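PDB 7C2B: ferredoxin-thioredoxin reductase subunit A2, chloroplastic from Arabidopsis thaliana, which probably serves as the variable subunit of ferredoxin-thioredoxin reductase, the enzyme that uses electrons from reduced ferredoxin to reduce thioredoxins. Local coordinates for residues Leu57-Val68 / Pro81-Glu89. Residues are numbered along the deposited sequence; the frame is centred on the assembly and turned at random.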
# COMPACT_ATOMS: atom_id res chain seq x y z
N LEU B 57 -17.10 0.87 -14.68
CA LEU B 57 -18.12 0.25 -13.85
C LEU B 57 -19.21 1.21 -13.40
O LEU B 57 -20.26 0.75 -12.92
CB LEU B 57 -17.49 -0.38 -12.60
CG LEU B 57 -16.64 -1.62 -12.90
CD1 LEU B 57 -16.20 -2.28 -11.61
CD2 LEU B 57 -17.43 -2.61 -13.77
N MET B 58 -19.01 2.51 -13.52
CA MET B 58 -19.98 3.44 -12.94
C MET B 58 -21.35 3.22 -13.55
O MET B 58 -21.51 3.15 -14.77
CB MET B 58 -19.55 4.89 -13.16
CG MET B 58 -20.57 5.86 -12.56
SD MET B 58 -19.86 7.48 -12.39
CE MET B 58 -21.19 8.31 -11.50
N GLY B 59 -22.36 3.07 -12.69
CA GLY B 59 -23.70 2.82 -13.14
C GLY B 59 -24.06 1.37 -13.35
O GLY B 59 -25.24 1.05 -13.50
N MET B 60 -23.08 0.47 -13.36
CA MET B 60 -23.38 -0.95 -13.50
C MET B 60 -23.97 -1.50 -12.21
O MET B 60 -23.63 -1.06 -11.11
CB MET B 60 -22.13 -1.72 -13.90
CG MET B 60 -21.67 -1.36 -15.30
SD MET B 60 -20.34 -2.39 -15.92
CE MET B 60 -21.05 -4.03 -15.69
N GLU B 61 -24.85 -2.48 -12.36
CA GLU B 61 -25.53 -3.10 -11.24
C GLU B 61 -25.10 -4.55 -11.11
O GLU B 61 -24.96 -5.26 -12.11
CB GLU B 61 -27.05 -2.99 -11.41
CG GLU B 61 -27.52 -1.53 -11.46
CD GLU B 61 -29.00 -1.40 -11.72
OE1 GLU B 61 -29.65 -2.45 -11.96
OE2 GLU B 61 -29.52 -0.26 -11.68
N GLY B 62 -24.89 -4.98 -9.87
CA GLY B 62 -24.53 -6.35 -9.60
C GLY B 62 -25.00 -6.75 -8.22
O GLY B 62 -25.89 -6.11 -7.67
N PHE B 63 -24.41 -7.79 -7.63
CA PHE B 63 -24.80 -8.14 -6.28
C PHE B 63 -23.57 -8.53 -5.48
O PHE B 63 -22.57 -9.00 -6.03
CB PHE B 63 -25.86 -9.26 -6.24
CG PHE B 63 -25.35 -10.63 -6.61
CD1 PHE B 63 -25.42 -11.07 -7.93
CD2 PHE B 63 -24.86 -11.50 -5.65
CE1 PHE B 63 -24.99 -12.33 -8.29
CE2 PHE B 63 -24.42 -12.76 -5.99
CZ PHE B 63 -24.48 -13.18 -7.32
N ILE B 64 -23.64 -8.31 -4.17
CA ILE B 64 -22.51 -8.59 -3.31
C ILE B 64 -22.36 -10.10 -3.18
O ILE B 64 -23.24 -10.78 -2.63
CB ILE B 64 -22.66 -7.92 -1.94
CG1 ILE B 64 -22.57 -6.40 -2.11
CG2 ILE B 64 -21.61 -8.45 -0.97
CD1 ILE B 64 -23.06 -5.63 -0.90
N LYS B 65 -21.26 -10.63 -3.70
CA LYS B 65 -20.97 -12.05 -3.64
C LYS B 65 -20.39 -12.44 -2.29
O LYS B 65 -20.72 -13.49 -1.74
CB LYS B 65 -19.99 -12.42 -4.76
CG LYS B 65 -19.74 -13.91 -4.94
CD LYS B 65 -20.89 -14.55 -5.72
CE LYS B 65 -20.63 -16.04 -5.97
NZ LYS B 65 -21.73 -16.67 -6.74
N ASP B 66 -19.51 -11.60 -1.75
CA ASP B 66 -18.87 -11.91 -0.49
C ASP B 66 -18.42 -10.62 0.16
O ASP B 66 -18.25 -9.59 -0.50
CB ASP B 66 -17.67 -12.85 -0.66
CG ASP B 66 -17.48 -13.79 0.53
OD1 ASP B 66 -18.11 -13.54 1.58
OD2 ASP B 66 -16.72 -14.77 0.40
N TYR B 67 -18.25 -10.69 1.47
CA TYR B 67 -17.56 -9.67 2.25
C TYR B 67 -16.52 -10.40 3.07
O TYR B 67 -16.86 -11.22 3.92
CB TYR B 67 -18.53 -8.92 3.16
CG TYR B 67 -17.88 -7.88 4.03
CD1 TYR B 67 -17.57 -6.62 3.52
CD2 TYR B 67 -17.60 -8.14 5.36
CE1 TYR B 67 -16.99 -5.65 4.33
CE2 TYR B 67 -17.02 -7.18 6.18
CZ TYR B 67 -16.72 -5.93 5.66
OH TYR B 67 -16.15 -4.98 6.47
N VAL B 68 -15.25 -10.15 2.80
CA VAL B 68 -14.20 -10.93 3.44
C VAL B 68 -13.27 -9.97 4.16
O VAL B 68 -12.51 -9.23 3.53
CB VAL B 68 -13.45 -11.81 2.44
CG1 VAL B 68 -12.39 -12.63 3.17
CG2 VAL B 68 -14.42 -12.75 1.74
N PRO B 81 -13.20 -4.72 0.48
CA PRO B 81 -13.68 -5.99 1.05
C PRO B 81 -14.93 -6.58 0.41
O PRO B 81 -15.19 -7.77 0.64
CB PRO B 81 -13.96 -5.63 2.52
CG PRO B 81 -14.24 -4.21 2.51
CD PRO B 81 -13.38 -3.60 1.42
N PHE B 82 -15.70 -5.82 -0.37
CA PHE B 82 -16.91 -6.34 -1.00
C PHE B 82 -16.58 -6.94 -2.36
O PHE B 82 -16.20 -6.22 -3.28
CB PHE B 82 -17.95 -5.22 -1.17
CG PHE B 82 -18.52 -4.71 0.13
CD1 PHE B 82 -19.64 -5.30 0.69
CD2 PHE B 82 -17.96 -3.61 0.76
CE1 PHE B 82 -20.18 -4.83 1.88
CE2 PHE B 82 -18.50 -3.11 1.96
CZ PHE B 82 -19.61 -3.73 2.52
N LYS B 83 -16.77 -8.25 -2.49
CA LYS B 83 -16.61 -8.89 -3.79
C LYS B 83 -17.97 -8.87 -4.47
O LYS B 83 -18.93 -9.44 -3.95
CB LYS B 83 -16.08 -10.32 -3.63
CG LYS B 83 -15.65 -10.99 -4.94
CD LYS B 83 -15.23 -12.43 -4.68
CE LYS B 83 -15.32 -13.29 -5.93
NZ LYS B 83 -14.73 -14.64 -5.66
N VAL B 84 -18.07 -8.18 -5.61
CA VAL B 84 -19.34 -7.93 -6.27
C VAL B 84 -19.35 -8.65 -7.61
O VAL B 84 -18.40 -8.55 -8.39
CB VAL B 84 -19.59 -6.43 -6.45
CG1 VAL B 84 -20.95 -6.19 -7.09
CG2 VAL B 84 -19.50 -5.72 -5.11
N GLN B 85 -20.44 -9.37 -7.88
CA GLN B 85 -20.61 -10.07 -9.15
C GLN B 85 -21.36 -9.19 -10.14
O GLN B 85 -22.43 -8.66 -9.82
CB GLN B 85 -21.35 -11.39 -8.96
CG GLN B 85 -21.64 -12.15 -10.26
CD GLN B 85 -22.20 -13.54 -9.99
OE1 GLN B 85 -21.71 -14.24 -9.11
NE2 GLN B 85 -23.23 -13.92 -10.73
N PHE B 86 -20.78 -9.03 -11.33
CA PHE B 86 -21.38 -8.28 -12.42
C PHE B 86 -21.54 -9.20 -13.62
O PHE B 86 -20.80 -10.17 -13.78
CB PHE B 86 -20.52 -7.08 -12.84
CG PHE B 86 -20.36 -6.03 -11.78
CD1 PHE B 86 -21.31 -5.03 -11.64
CD2 PHE B 86 -19.26 -6.03 -10.94
CE1 PHE B 86 -21.17 -4.05 -10.66
CE2 PHE B 86 -19.10 -5.06 -9.97
CZ PHE B 86 -20.06 -4.06 -9.83
N VAL B 87 -22.52 -8.90 -14.46
CA VAL B 87 -22.63 -9.48 -15.79
C VAL B 87 -22.75 -8.32 -16.77
O VAL B 87 -23.58 -7.43 -16.57
CB VAL B 87 -23.83 -10.43 -15.94
CG1 VAL B 87 -23.75 -11.17 -17.27
CG2 VAL B 87 -23.88 -11.42 -14.79
N LYS B 88 -21.90 -8.30 -17.79
CA LYS B 88 -21.90 -7.23 -18.78
C LYS B 88 -22.10 -7.82 -20.17
O LYS B 88 -21.39 -8.75 -20.57
CB LYS B 88 -20.60 -6.42 -18.74
CG LYS B 88 -20.66 -5.17 -19.61
CD LYS B 88 -19.27 -4.67 -19.97
CE LYS B 88 -19.31 -3.76 -21.17
NZ LYS B 88 -20.06 -2.51 -20.87
N GLU B 89 -23.07 -7.27 -20.89
CA GLU B 89 -23.33 -7.68 -22.26
C GLU B 89 -22.24 -7.14 -23.18
O GLU B 89 -21.95 -5.95 -23.18
CB GLU B 89 -24.70 -7.17 -22.71
CG GLU B 89 -25.83 -8.17 -22.53
CD GLU B 89 -25.63 -9.41 -23.37
OE1 GLU B 89 -25.66 -10.52 -22.80
OE2 GLU B 89 -25.43 -9.27 -24.60
O HOH W 1 -24.57 -7.27 -13.48
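With CG of Tyr67 anti to its backbone nitrogen (chi1 178°) and CG of Phe82 anti to its own carbonyl carbon (chi1 -68°), the two rings converge from a non-hydrogen-bonded pair of neighbouring antiparallel strands. These strands, 61-67 and 82-90, lie in the SH3-like beta fold of the variable subunit and illustrate how a classic beta bulge is accommodated within a sheet. The edge of Tyr67 meets the face of Phe82, planes 52° apart, with Tyr67 CD1 3.5 Å above the plane and over the ring centre. Pro81 CB packs 3.5 Å from Tyr67 CE1, while Ile64 CD1 touches Phe82 CD1 at 3.8 Å. An alanine in place of Phe82 would probably open a gap beneath the Tyr67 edge and deprive Ile64 CD1 of its aromatic neighbour. Helix 25-31 packs against both rings, and Tyr67 OH is hydrogen-bonded to Asp27 OD1.

On the sheet face bearing Phe63 and Gln85, the glutamine CB sits over the phenylalanine ring, 4.1 Å from its centroid, in a CH-pi contact. Lys65 NZ adds a weak hydrogen bond to Gln85 OE1. Farther along, Gly62 passes the Phe86 ring with its CA 3.1 Å from Gln85 O, a CA-H...O contact. A water then bridges Glu61 O and Val87 N. At the bulge, two consecutive residues, Lys65 and Asp66, stand opposite the single residue Lys83, whose carbonyl oxygen accepts two backbone bonds: Lys65 N approaches nearly end-on at 2.6 Å, and Asp66 N uses an in-plane lone pair at 3.1 Å.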